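Local coordinates for UDP-N-acetylglucosamine 2-epimerase (Listeria monocytogenes, PDB 3OT5), which probably catalyses the reversible epimerisation at C2 of the sugar that interconverts UDP-N-acetylglucosamine and UDP-N-acetylmannosamine, at residues 40-45 against 197-202; 97-102 against 127-132; 113-118 against 137-142; 147-152 against 161-166; 171-176 against 192-197. One frame throughout, in Å; residues are numbered along the deposited sequence.

Contact 1. Residues 40-45 against 197-202; sequences AIKMAP and TGNTAI
The aliphatic part of the Lys42 side chain lies across Thr200 and Ala201, at the beginning of helix 200-208. Its CB lies 3.5 Å from Thr200 OG1. CG is turned anti to the carbonyl carbon (chi1 -68°), and from there the chain runs out straight over the Ala201 methyl: Lys42 CG and Lys42 CE are each 3.9 Å from Ala201 CB. The ammonium at the tip passes beyond this apolar stretch to a salt bridge with Glu145. The Lys42 carbonyl faces the same turn. Thr200 OG1 donates to Lys42 O, though the modelled length is too short to be trusted in detail. Three residues on, Pro45 CG lies 3.7 Å from Thr200 O; the proline nitrogen has no proton for the preceding turn, and the helix kinks there. In the conformer given, one of two, Asn199 is the N-cap, with OD1 accepting from Ala201 N, the donor standing above the carbonyl plane, while Asn199 ND2 bonds to Glu314. Helix 37-51 lies between helix 200-208, where Ile41 and Pro45 also touch Ala204, and the parallel sheet, where Met43 packs on strands 28-34 and 117-121.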
# COMPACT_ATOMS: atom_id res chain seq x y z
N ALA A 40 -5.47 -7.70 0.41
CA ALA A 40 -6.21 -8.13 -0.77
C ALA A 40 -5.81 -7.31 -2.00
O ALA A 40 -5.60 -7.85 -3.08
CB ALA A 40 -7.70 -8.02 -0.52
N ILE A 41 -5.73 -6.01 -1.81
CA ILE A 41 -5.35 -5.10 -2.87
C ILE A 41 -3.91 -5.29 -3.32
O ILE A 41 -3.63 -5.18 -4.51
CB ILE A 41 -5.59 -3.63 -2.41
CG1 ILE A 41 -7.09 -3.38 -2.32
CG2 ILE A 41 -4.96 -2.64 -3.39
CD1 ILE A 41 -7.46 -2.00 -1.80
N LYS A 42 -3.02 -5.58 -2.38
CA LYS A 42 -1.60 -5.80 -2.68
C LYS A 42 -1.30 -7.21 -3.19
O LYS A 42 -0.30 -7.39 -3.86
CB LYS A 42 -0.72 -5.52 -1.45
CG LYS A 42 -0.64 -4.05 -1.02
CD LYS A 42 0.32 -3.85 0.15
CE LYS A 42 0.53 -2.37 0.46
NZ LYS A 42 1.41 -2.11 1.66
N MET A 43 -2.14 -8.19 -2.87
CA MET A 43 -1.93 -9.57 -3.32
C MET A 43 -2.70 -9.89 -4.60
O MET A 43 -2.25 -10.73 -5.39
CB MET A 43 -2.31 -10.60 -2.23
CG MET A 43 -1.38 -10.57 -1.02
SD MET A 43 0.30 -11.14 -1.34
CE MET A 43 0.08 -12.91 -1.32
N ALA A 44 -3.83 -9.22 -4.81
CA ALA A 44 -4.65 -9.44 -6.03
C ALA A 44 -3.82 -9.39 -7.33
O ALA A 44 -3.92 -10.30 -8.14
CB ALA A 44 -5.79 -8.43 -6.09
N PRO A 45 -3.00 -8.33 -7.52
CA PRO A 45 -2.20 -8.23 -8.74
C PRO A 45 -1.32 -9.44 -8.97
O PRO A 45 -1.11 -9.87 -10.10
CB PRO A 45 -1.33 -6.98 -8.49
CG PRO A 45 -2.00 -6.24 -7.48
CD PRO A 45 -2.67 -7.25 -6.59
N THR A 197 11.61 -6.26 -5.84
CA THR A 197 10.61 -6.32 -6.88
C THR A 197 9.76 -5.07 -7.02
O THR A 197 9.08 -4.89 -8.04
CB THR A 197 9.63 -7.44 -6.51
OG1 THR A 197 9.02 -7.11 -5.26
CG2 THR A 197 10.37 -8.77 -6.37
N GLY A 198 9.81 -4.20 -6.02
CA GLY A 198 8.94 -3.02 -6.00
C GLY A 198 7.73 -3.44 -5.17
O GLY A 198 7.64 -4.58 -4.71
N ASN A 199 6.78 -2.52 -5.03
CA ASN A 199 5.56 -2.73 -4.26
C ASN A 199 4.37 -3.13 -5.13
O ASN A 199 4.02 -2.41 -6.06
CB ASN A 199 5.23 -1.42 -3.53
CG ASN A 199 3.95 -1.49 -2.74
OD1 ASN A 199 3.21 -2.48 -2.80
ND2 ASN A 199 3.66 -0.43 -2.00
N THR A 200 3.73 -4.28 -4.85
CA THR A 200 2.55 -4.69 -5.63
C THR A 200 1.35 -3.72 -5.59
O THR A 200 0.48 -3.75 -6.46
CB THR A 200 2.07 -6.12 -5.27
OG1 THR A 200 1.78 -6.20 -3.87
CG2 THR A 200 3.15 -7.17 -5.64
N ALA A 201 1.32 -2.85 -4.58
CA ALA A 201 0.25 -1.86 -4.43
C ALA A 201 0.18 -0.97 -5.67
O ALA A 201 -0.90 -0.54 -6.07
CB ALA A 201 0.47 -1.00 -3.18
N ILE A 202 1.33 -0.72 -6.28
CA ILE A 202 1.39 0.09 -7.47
C ILE A 202 0.79 -0.73 -8.63
O ILE A 202 0.04 -0.19 -9.43
CB ILE A 202 2.82 0.56 -7.74
CG1 ILE A 202 3.30 1.39 -6.53
CG2 ILE A 202 2.89 1.36 -9.02
CD1 ILE A 202 4.78 1.75 -6.55

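Contact 2. Residues 97-102 against 127-132; sequences EITSRV and SFAAGL
Val102 and Ala129 form the apolar centre of this helix-helix contact, with Val102 CG1 3.5 Å from Ala129 CB. The valine branch gets there because CG1 stands anti to the backbone nitrogen (chi1 170°), which sends it over the partner helix, with Ala130 N as its next neighbour. The alanine methyl also reaches the backbone of the other helix: Ala129 CB lies 3.7 Å from Thr99 O, a van der Waals contact between a methyl and a backbone carbonyl. A second apolar touch lies at the flank, where Thr99 CG2 meets the Phe128 ring at a slant, 4.1 Å from CE2. Polar groups do not bind across the interface. The Thr99 hydroxyl turns back to Leu95 O, one turn earlier in its own helix, and leaves its methyl for the phenylalanine. With only a methyl on Ala129, the backbones can come close: Thr99 CA and Ala129 CA are 5.6 Å apart, and the segment axes approach to 8.6 Å at a crossing angle of -41°. Helices 95-113 and 125-136 lie side by side on one face of the parallel sheet, both touching Val118 of strand 117-121. The Phe128 side chain also packs on Leu165, Thr166 and Met169 of helix 159-169, so it touches both neighbouring helices.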
# COMPACT_ATOMS: atom_id res chain seq x y z
N GLU A 97 -4.96 -16.03 20.40
CA GLU A 97 -6.04 -16.82 19.84
C GLU A 97 -6.16 -16.68 18.34
O GLU A 97 -6.42 -17.66 17.65
CB GLU A 97 -7.35 -16.45 20.52
CG GLU A 97 -7.39 -16.90 21.96
CD GLU A 97 -8.51 -16.25 22.76
OE1 GLU A 97 -8.85 -16.79 23.83
OE2 GLU A 97 -9.03 -15.19 22.31
N ILE A 98 -5.96 -15.46 17.84
CA ILE A 98 -6.02 -15.19 16.42
C ILE A 98 -4.92 -15.99 15.74
O ILE A 98 -5.14 -16.65 14.73
CB ILE A 98 -5.82 -13.67 16.12
CG1 ILE A 98 -7.01 -12.86 16.66
CG2 ILE A 98 -5.68 -13.41 14.64
CD1 ILE A 98 -6.83 -11.32 16.55
N THR A 99 -3.74 -15.95 16.34
CA THR A 99 -2.57 -16.64 15.82
C THR A 99 -2.80 -18.14 15.78
O THR A 99 -2.57 -18.78 14.77
CB THR A 99 -1.34 -16.30 16.67
OG1 THR A 99 -1.17 -14.87 16.66
CG2 THR A 99 -0.09 -16.98 16.15
N SER A 100 -3.26 -18.70 16.88
CA SER A 100 -3.52 -20.14 16.91
C SER A 100 -4.62 -20.55 15.90
O SER A 100 -4.46 -21.53 15.17
CB SER A 100 -3.89 -20.57 18.32
OG SER A 100 -4.96 -19.81 18.81
N ARG A 101 -5.71 -19.79 15.82
CA ARG A 101 -6.78 -20.12 14.88
C ARG A 101 -6.33 -20.12 13.42
O ARG A 101 -6.68 -21.02 12.66
CB ARG A 101 -8.00 -19.20 15.05
CG ARG A 101 -8.83 -19.52 16.27
CD ARG A 101 -10.10 -18.69 16.30
NE ARG A 101 -10.99 -19.12 17.38
CZ ARG A 101 -10.97 -18.65 18.63
NH1 ARG A 101 -10.09 -17.71 18.99
NH2 ARG A 101 -11.83 -19.12 19.52
N VAL A 102 -5.57 -19.10 13.05
CA VAL A 102 -5.06 -18.97 11.69
C VAL A 102 -4.01 -20.05 11.37
O VAL A 102 -3.98 -20.60 10.26
CB VAL A 102 -4.41 -17.57 11.47
CG1 VAL A 102 -3.69 -17.54 10.19
CG2 VAL A 102 -5.47 -16.46 11.53
N SER A 127 -0.39 -13.34 8.26
CA SER A 127 0.75 -13.74 7.44
C SER A 127 1.80 -14.52 8.19
O SER A 127 2.37 -15.49 7.67
CB SER A 127 1.40 -12.52 6.81
OG SER A 127 0.53 -11.99 5.85
N PHE A 128 2.10 -14.09 9.40
CA PHE A 128 3.07 -14.78 10.22
C PHE A 128 2.57 -16.16 10.55
O PHE A 128 3.30 -17.14 10.40
CB PHE A 128 3.36 -14.00 11.49
CG PHE A 128 3.87 -14.86 12.61
CD1 PHE A 128 5.11 -15.48 12.52
CD2 PHE A 128 3.11 -15.05 13.76
CE1 PHE A 128 5.58 -16.26 13.55
CE2 PHE A 128 3.58 -15.82 14.79
CZ PHE A 128 4.82 -16.43 14.69
N ALA A 129 1.32 -16.24 10.98
CA ALA A 129 0.72 -17.51 11.38
C ALA A 129 0.67 -18.51 10.23
O ALA A 129 0.95 -19.70 10.39
CB ALA A 129 -0.67 -17.27 11.94
N ALA A 130 0.29 -18.01 9.07
CA ALA A 130 0.20 -18.83 7.88
C ALA A 130 1.61 -19.25 7.47
O ALA A 130 1.83 -20.35 6.96
CB ALA A 130 -0.50 -18.05 6.77
N GLY A 131 2.57 -18.36 7.71
CA GLY A 131 3.95 -18.64 7.39
C GLY A 131 4.45 -19.79 8.23
O GLY A 131 5.08 -20.73 7.73
N LEU A 132 4.14 -19.73 9.51
CA LEU A 132 4.53 -20.76 10.43
C LEU A 132 3.88 -22.10 10.06
O LEU A 132 4.53 -23.15 10.12
CB LEU A 132 4.15 -20.34 11.84
CG LEU A 132 4.55 -21.28 12.97
CD1 LEU A 132 6.07 -21.49 13.01
CD2 LEU A 132 4.05 -20.70 14.25

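Contact 3. Residues 113-118 against 137-142; sequences ENPDIV and QQKMLG
Val118 is held on both its backbone polar atoms by strand 140-144. Val118 N donates to Met140 O at 2.9 Å, and Val118 O accepts from Gly142 N at 2.8 Å in a nearly straight bond (175°). Met140 O takes a second, weaker partner, the CA-H of Ile117, at 3.3 Å from CA to O. The amide of Leu141, which faces the other way, is bound by Asp171, while Asp116 OD2 accepts from Lys29 N on the neighbouring strand. These are adjacent parallel strands of a beta-alpha-beta crossover of the Rossmann-like sheet, with helix 125-136 between them; that helix ends in a Schellman motif with Gln138 at C-prime. Just before the strands pair, Lys139 bends at chi2, chi3 and chi4 and curls back over the Pro115 carbonyl, its CG 3.2 Å from Pro115 O. The curl delivers the ammonium to Asn114, whose OD1 accepts from Lys139 NZ at 2.5 Å, almost along the C=O axis (172°). A weak bond of 3.3 Å joins Lys139 NZ to Pro115 O. On the face bearing Ile117 and Met140, Ile117 CG1 packs 4.2 Å from Met140 CB, and Met140 then runs off toward His391 and Phe392 of helix 380-392.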
# COMPACT_ATOMS: atom_id res chain seq x y z
N GLU A 113 -4.30 -29.20 0.48
CA GLU A 113 -4.02 -28.65 -0.86
C GLU A 113 -2.64 -29.00 -1.40
O GLU A 113 -2.45 -29.12 -2.62
CB GLU A 113 -4.20 -27.13 -0.85
CG GLU A 113 -5.64 -26.67 -0.58
CD GLU A 113 -6.62 -27.03 -1.70
OE1 GLU A 113 -6.27 -26.86 -2.90
OE2 GLU A 113 -7.75 -27.45 -1.38
N ASN A 114 -1.68 -29.17 -0.48
CA ASN A 114 -0.28 -29.50 -0.80
C ASN A 114 0.34 -28.60 -1.87
O ASN A 114 0.83 -29.08 -2.90
CB ASN A 114 -0.13 -30.97 -1.20
CG ASN A 114 1.34 -31.45 -1.20
OD1 ASN A 114 2.21 -30.82 -0.58
ND2 ASN A 114 1.61 -32.57 -1.87
N PRO A 115 0.30 -27.28 -1.64
CA PRO A 115 0.89 -26.38 -2.59
C PRO A 115 2.40 -26.45 -2.56
O PRO A 115 3.00 -26.86 -1.56
CB PRO A 115 0.47 -25.00 -2.08
CG PRO A 115 0.33 -25.19 -0.60
CD PRO A 115 -0.29 -26.55 -0.50
N ASP A 116 3.01 -26.05 -3.66
CA ASP A 116 4.45 -26.01 -3.77
C ASP A 116 4.99 -24.79 -3.04
O ASP A 116 6.11 -24.80 -2.55
CB ASP A 116 4.83 -25.93 -5.23
CG ASP A 116 4.40 -27.15 -5.97
OD1 ASP A 116 4.50 -28.25 -5.39
OD2 ASP A 116 3.97 -27.02 -7.13
N ILE A 117 4.19 -23.74 -2.96
CA ILE A 117 4.65 -22.54 -2.31
C ILE A 117 3.48 -21.76 -1.80
O ILE A 117 2.43 -21.70 -2.43
CB ILE A 117 5.51 -21.68 -3.25
CG1 ILE A 117 6.06 -20.45 -2.52
CG2 ILE A 117 4.72 -21.25 -4.49
CD1 ILE A 117 7.01 -19.64 -3.37
N VAL A 118 3.68 -21.17 -0.64
CA VAL A 118 2.66 -20.36 -0.02
C VAL A 118 3.20 -18.95 0.04
O VAL A 118 4.37 -18.75 0.41
CB VAL A 118 2.35 -20.84 1.39
CG1 VAL A 118 1.25 -19.96 2.01
CG2 VAL A 118 1.90 -22.29 1.34
N GLN A 137 4.45 -27.41 7.66
CA GLN A 137 4.09 -28.31 6.55
C GLN A 137 5.23 -28.51 5.57
O GLN A 137 5.06 -29.16 4.54
CB GLN A 137 2.87 -27.77 5.81
CG GLN A 137 1.65 -27.81 6.65
CD GLN A 137 1.29 -29.21 6.99
OE1 GLN A 137 1.44 -30.12 6.18
NE2 GLN A 137 0.77 -29.40 8.20
N GLN A 138 6.39 -27.97 5.91
CA GLN A 138 7.58 -28.05 5.07
C GLN A 138 7.34 -27.67 3.60
O GLN A 138 7.79 -28.36 2.69
CB GLN A 138 8.22 -29.42 5.20
CG GLN A 138 8.69 -29.68 6.62
CD GLN A 138 9.47 -30.97 6.75
OE1 GLN A 138 9.25 -31.93 6.00
NE2 GLN A 138 10.39 -31.00 7.70
N LYS A 139 6.63 -26.55 3.41
CA LYS A 139 6.37 -25.99 2.08
C LYS A 139 7.22 -24.75 1.94
O LYS A 139 7.55 -24.09 2.92
CB LYS A 139 4.92 -25.56 1.89
CG LYS A 139 3.87 -26.56 1.48
CD LYS A 139 3.85 -27.81 2.27
CE LYS A 139 4.69 -28.89 1.63
NZ LYS A 139 4.02 -29.35 0.38
N MET A 140 7.55 -24.41 0.70
CA MET A 140 8.32 -23.23 0.47
C MET A 140 7.46 -22.02 0.82
O MET A 140 6.25 -21.98 0.53
CB MET A 140 8.80 -23.19 -0.97
CG MET A 140 9.74 -22.05 -1.23
SD MET A 140 10.39 -22.13 -2.87
CE MET A 140 11.47 -20.70 -2.88
N LEU A 141 8.07 -21.05 1.48
CA LEU A 141 7.40 -19.84 1.92
C LEU A 141 7.96 -18.62 1.21
O LEU A 141 9.16 -18.35 1.24
CB LEU A 141 7.57 -19.65 3.43
CG LEU A 141 6.86 -18.44 4.05
CD1 LEU A 141 5.37 -18.46 3.74
CD2 LEU A 141 7.09 -18.39 5.55
N GLY A 142 7.07 -17.88 0.56
CA GLY A 142 7.45 -16.67 -0.14
C GLY A 142 6.85 -15.51 0.63
O GLY A 142 5.68 -15.57 1.03

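Contact 4. Residues 147-152 against 161-166; sequences GLRTWN and MNRQLT
The loop that follows strand 140-144 doubles back over the helix to which it leads, and Leu148, Arg149 and Thr150 meet Arg163 and Gln164 there. Arg163 leaves the helix with CG between its backbone nitrogen and carbonyl carbon (chi1 60°), then extends from CG to NE across the loop. Its guanidinium lies with one face over Leu148 C and the Arg149 nitrogen, while Thr150 CG2 sits at its edge, 3.4 Å from Arg163 NH2. Arg163 NE comes near Leu148 O, but at a poor angle. Its partners are carboxylates instead: Glu160, in the first turn of helix 159-169, binds Arg163 NE, Thr150 N, Trp151 N and Gln164 NE2, gathering loop and helix, and Asp123 binds Arg163 NH1. Arg149 runs the opposite way past Arg163, the two guanidinium planes only 16° apart. One face of the Arg149 group is covered by Gln164 CG, 3.5 Å from Arg149 NE. Arg149 NH1 donates to Leu148 O of its own segment at 2.9 Å. A water ties loop to helix: it accepts from Gly147 N at 3.0 Å and from Arg149 NH1, and donates to Arg163 O at 2.7 Å. Farther along, Arg149 CB packs over the centre of the Trp151 ring, and Thr150 OG1, hydrogen-bonded to Ser155 O, accepts from Asn152 N in an ST turn. The loop is laid between helix 159-169 and helix 178-186, whose Asn183 and Leu184 touch Arg149, while Glu187, just beyond that helix, makes a salt bridge to Arg149 NE that probably balances its charge.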
# COMPACT_ATOMS: atom_id res chain seq x y z
N GLY A 147 11.06 -7.57 4.39
CA GLY A 147 12.16 -6.78 4.91
C GLY A 147 12.01 -5.40 5.48
O GLY A 147 13.03 -4.78 5.79
N LEU A 148 10.79 -4.87 5.63
CA LEU A 148 10.66 -3.54 6.24
C LEU A 148 11.03 -3.70 7.72
O LEU A 148 10.74 -4.74 8.34
CB LEU A 148 9.25 -2.96 6.08
CG LEU A 148 8.79 -2.72 4.64
CD1 LEU A 148 7.34 -2.30 4.62
CD2 LEU A 148 9.71 -1.68 3.93
N ARG A 149 11.71 -2.71 8.28
CA ARG A 149 12.13 -2.77 9.66
C ARG A 149 12.21 -1.41 10.32
O ARG A 149 12.63 -0.43 9.71
CB ARG A 149 13.56 -3.35 9.77
CG ARG A 149 13.82 -4.75 9.29
CD ARG A 149 13.26 -5.82 10.20
NE ARG A 149 13.63 -7.15 9.73
CZ ARG A 149 12.90 -7.89 8.90
NH1 ARG A 149 11.73 -7.46 8.44
NH2 ARG A 149 13.34 -9.08 8.52
N THR A 150 11.81 -1.38 11.58
CA THR A 150 11.96 -0.21 12.43
C THR A 150 12.99 -0.66 13.48
O THR A 150 13.50 0.14 14.23
CB THR A 150 10.68 0.17 13.15
OG1 THR A 150 10.28 -0.92 14.01
CG2 THR A 150 9.56 0.50 12.14
N TRP A 151 13.26 -1.96 13.54
CA TRP A 151 14.20 -2.55 14.51
C TRP A 151 13.71 -2.36 15.96
O TRP A 151 14.47 -2.60 16.92
CB TRP A 151 15.61 -1.97 14.34
CG TRP A 151 16.13 -2.01 12.91
CD1 TRP A 151 16.29 -0.94 12.07
CD2 TRP A 151 16.51 -3.16 12.17
NE1 TRP A 151 16.77 -1.36 10.85
CE2 TRP A 151 16.91 -2.72 10.89
CE3 TRP A 151 16.56 -4.53 12.47
CZ2 TRP A 151 17.37 -3.60 9.91
CZ3 TRP A 151 17.01 -5.40 11.49
CH2 TRP A 151 17.41 -4.94 10.22
N ASN A 152 12.47 -1.91 16.12
CA ASN A 152 11.88 -1.75 17.43
C ASN A 152 10.79 -2.81 17.59
O ASN A 152 9.69 -2.68 17.06
CB ASN A 152 11.31 -0.34 17.60
CG ASN A 152 10.76 -0.12 18.99
OD1 ASN A 152 10.23 -1.04 19.62
ND2 ASN A 152 10.85 1.10 19.46
N MET A 161 7.61 -7.40 14.72
CA MET A 161 7.98 -8.78 15.06
C MET A 161 7.41 -9.73 14.02
O MET A 161 8.07 -10.69 13.65
CB MET A 161 7.50 -9.18 16.45
CG MET A 161 8.02 -10.56 16.87
SD MET A 161 9.85 -10.58 16.95
CE MET A 161 10.14 -9.51 18.35
N ASN A 162 6.20 -9.46 13.54
CA ASN A 162 5.62 -10.31 12.52
C ASN A 162 6.54 -10.42 11.32
O ASN A 162 6.91 -11.52 10.92
CB ASN A 162 4.24 -9.83 12.08
CG ASN A 162 3.16 -10.16 13.09
OD1 ASN A 162 3.36 -11.04 13.91
ND2 ASN A 162 2.01 -9.46 13.03
N ARG A 163 6.96 -9.29 10.79
CA ARG A 163 7.81 -9.31 9.60
C ARG A 163 9.19 -9.88 9.87
O ARG A 163 9.85 -10.40 8.94
CB ARG A 163 7.85 -7.94 8.94
CG ARG A 163 8.38 -6.82 9.79
CD ARG A 163 7.82 -5.53 9.25
NE ARG A 163 8.16 -4.38 10.07
CZ ARG A 163 7.57 -3.19 9.94
NH1 ARG A 163 6.60 -3.03 9.04
NH2 ARG A 163 7.94 -2.18 10.71
N GLN A 164 9.66 -9.78 11.11
CA GLN A 164 10.96 -10.36 11.43
C GLN A 164 10.82 -11.87 11.51
O GLN A 164 11.66 -12.59 10.98
CB GLN A 164 11.57 -9.80 12.70
CG GLN A 164 12.12 -8.40 12.59
CD GLN A 164 12.87 -7.99 13.85
OE1 GLN A 164 13.54 -8.82 14.46
NE2 GLN A 164 12.80 -6.72 14.22
N LEU A 165 9.76 -12.36 12.16
CA LEU A 165 9.55 -13.81 12.28
C LEU A 165 9.31 -14.41 10.91
O LEU A 165 9.90 -15.43 10.55
CB LEU A 165 8.38 -14.12 13.23
CG LEU A 165 8.62 -13.73 14.70
CD1 LEU A 165 7.37 -13.94 15.50
CD2 LEU A 165 9.77 -14.53 15.30
N THR A 166 8.42 -13.79 10.15
CA THR A 166 8.14 -14.24 8.80
C THR A 166 9.44 -14.26 8.02
O THR A 166 9.70 -15.19 7.26
CB THR A 166 7.12 -13.35 8.10
OG1 THR A 166 5.85 -13.50 8.76
CG2 THR A 166 6.98 -13.73 6.63
O HOH W 1 10.94 -9.57 6.66

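Contact 5. Residues 171-176 against 192-197; sequences DIHFSP and ATIFVT
Four backbone hydrogen bonds zip His173 and Ser175 to the strand beside them. His173 N donates to Thr193 O at 2.9 Å in an almost straight bond (175°), and His173 O accepts from Phe195 N at 2.8 Å. Ser175 N bonds to Phe195 O at 2.8 Å, but bent to 135° at the hydrogen, with the donor tilted from the carbonyl plane. Ser175 O accepts from Thr197 N at 2.8 Å, and the Thr197 hydroxyl lies near the same oxygen. CA-H groups of Ile172, Phe174, Ile194 and Val196 turn to the same carbonyls. A water near the plane of the imidazole spans the start of the pair, 3.1 Å from His173 NE2 and donating to Thr193 OG1 at 2.6 Å; the threonine hydroxyl is also bonded to Asp190 O. The two strands are parallel and joined through helix 178-186, a beta-alpha-beta crossover that brings the sheet of this Rossmann-like domain to its outermost strand, 194-196. The His173 and Thr193 side chains lie side by side, pointing the same way. On the face toward helix 178-186, Ser175 OG, bonded to Ala146 O, rests 3.5 Å from Ile194 CG2. On the other face Ile172 reaches across to Phe195: with CG1 anti to the backbone nitrogen (chi1 -177°), its CD1 comes 3.7 Å from Phe195 CE2, meeting the ring at a slant. Phe174 CB touches the Thr197 methyl, and the Phe174 side chain packs on Ile384, Ala387 and Ile388 of helix 380-392.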
# COMPACT_ATOMS: atom_id res chain seq x y z
N ASP A 171 11.60 -18.53 2.61
CA ASP A 171 12.59 -19.13 1.75
C ASP A 171 12.92 -18.16 0.64
O ASP A 171 13.99 -18.20 0.09
CB ASP A 171 12.03 -20.40 1.16
CG ASP A 171 11.75 -21.43 2.21
OD1 ASP A 171 12.71 -21.81 2.92
OD2 ASP A 171 10.60 -21.88 2.30
N ILE A 172 11.98 -17.28 0.31
CA ILE A 172 12.19 -16.31 -0.75
C ILE A 172 11.52 -14.99 -0.33
O ILE A 172 10.40 -14.97 0.19
CB ILE A 172 11.76 -16.89 -2.13
CG1 ILE A 172 12.04 -15.91 -3.26
CG2 ILE A 172 10.31 -17.31 -2.11
CD1 ILE A 172 11.91 -16.57 -4.64
N HIS A 173 12.26 -13.91 -0.51
CA HIS A 173 11.82 -12.60 -0.08
C HIS A 173 11.67 -11.68 -1.26
O HIS A 173 12.57 -11.56 -2.10
CB HIS A 173 12.87 -12.02 0.87
CG HIS A 173 13.25 -12.95 1.97
ND1 HIS A 173 12.70 -12.89 3.23
CD2 HIS A 173 14.13 -13.98 1.99
CE1 HIS A 173 13.23 -13.83 3.98
NE2 HIS A 173 14.09 -14.52 3.26
N PHE A 174 10.53 -11.01 -1.31
CA PHE A 174 10.25 -10.09 -2.36
C PHE A 174 10.20 -8.74 -1.67
O PHE A 174 9.21 -8.36 -1.08
CB PHE A 174 8.93 -10.48 -3.04
CG PHE A 174 8.86 -11.94 -3.42
CD1 PHE A 174 9.62 -12.44 -4.46
CD2 PHE A 174 8.03 -12.82 -2.73
CE1 PHE A 174 9.56 -13.77 -4.82
CE2 PHE A 174 7.95 -14.15 -3.08
CZ PHE A 174 8.73 -14.63 -4.12
N SER A 175 11.33 -8.04 -1.68
CA SER A 175 11.44 -6.75 -1.03
C SER A 175 10.89 -5.65 -1.91
O SER A 175 11.01 -5.71 -3.13
CB SER A 175 12.90 -6.44 -0.68
OG SER A 175 13.41 -7.41 0.23
N PRO A 176 10.27 -4.65 -1.30
CA PRO A 176 9.74 -3.59 -2.12
C PRO A 176 10.83 -2.60 -2.50
O PRO A 176 10.71 -1.94 -3.52
CB PRO A 176 8.71 -2.93 -1.21
CG PRO A 176 9.27 -3.10 0.14
CD PRO A 176 9.94 -4.45 0.12
N ALA A 192 20.94 -14.67 -2.63
CA ALA A 192 20.27 -15.38 -3.72
C ALA A 192 18.76 -15.57 -3.49
O ALA A 192 18.02 -15.87 -4.43
CB ALA A 192 20.94 -16.73 -3.96
N THR A 193 18.30 -15.39 -2.26
CA THR A 193 16.88 -15.57 -1.96
C THR A 193 16.07 -14.25 -1.88
O THR A 193 14.84 -14.29 -1.71
CB THR A 193 16.70 -16.34 -0.64
OG1 THR A 193 17.17 -15.54 0.45
CG2 THR A 193 17.47 -17.67 -0.69
N ILE A 194 16.73 -13.11 -2.02
CA ILE A 194 16.04 -11.82 -1.93
C ILE A 194 15.92 -11.13 -3.28
O ILE A 194 16.90 -11.03 -4.03
CB ILE A 194 16.77 -10.84 -0.99
CG1 ILE A 194 17.04 -11.47 0.38
CG2 ILE A 194 15.96 -9.57 -0.82
CD1 ILE A 194 18.03 -10.66 1.19
N PHE A 195 14.72 -10.63 -3.57
CA PHE A 195 14.49 -9.94 -4.83
C PHE A 195 13.79 -8.61 -4.61
O PHE A 195 12.70 -8.58 -4.07
CB PHE A 195 13.64 -10.80 -5.77
CG PHE A 195 14.27 -12.10 -6.15
CD1 PHE A 195 15.02 -12.20 -7.32
CD2 PHE A 195 14.13 -13.22 -5.35
CE1 PHE A 195 15.61 -13.39 -7.68
CE2 PHE A 195 14.72 -14.43 -5.71
CZ PHE A 195 15.45 -14.51 -6.87
N VAL A 196 14.43 -7.50 -5.00
CA VAL A 196 13.82 -6.19 -4.90
C VAL A 196 12.90 -6.18 -6.10
O VAL A 196 13.34 -6.11 -7.24
CB VAL A 196 14.82 -5.02 -5.01
CG1 VAL A 196 14.07 -3.66 -4.88
CG2 VAL A 196 15.90 -5.14 -3.96
N THR A 197 11.61 -6.26 -5.84
CA THR A 197 10.61 -6.32 -6.88
C THR A 197 9.76 -5.07 -7.02
O THR A 197 9.08 -4.89 -8.04
CB THR A 197 9.63 -7.44 -6.51
OG1 THR A 197 9.02 -7.11 -5.26
CG2 THR A 197 10.37 -8.77 -6.37
O HOH W 2 16.16 -16.71 2.52

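All five contacts belong to the Rossmann-like half of the chain built on the seven-stranded parallel sheet. Contacts 3 and 5 are two strand pairs of that sheet, centres 17 Å apart, linked because strands 140-144 and 172-175 are neighbours. Contact 2 stacks helices on one face of the sheet and touches contact 3 through Gly131 and Leu141; Phe128 carries it on to contact 4. Along the chain, contacts 2 and 3 interleave, contacts 4 and 5 follow, and contact 1 spans them all, bringing helix 37-51 to the chain just after strand 194-196. It shares Thr197 with contact 5, their centres 14 Å apart. Early and late elements of the domain are thereby joined.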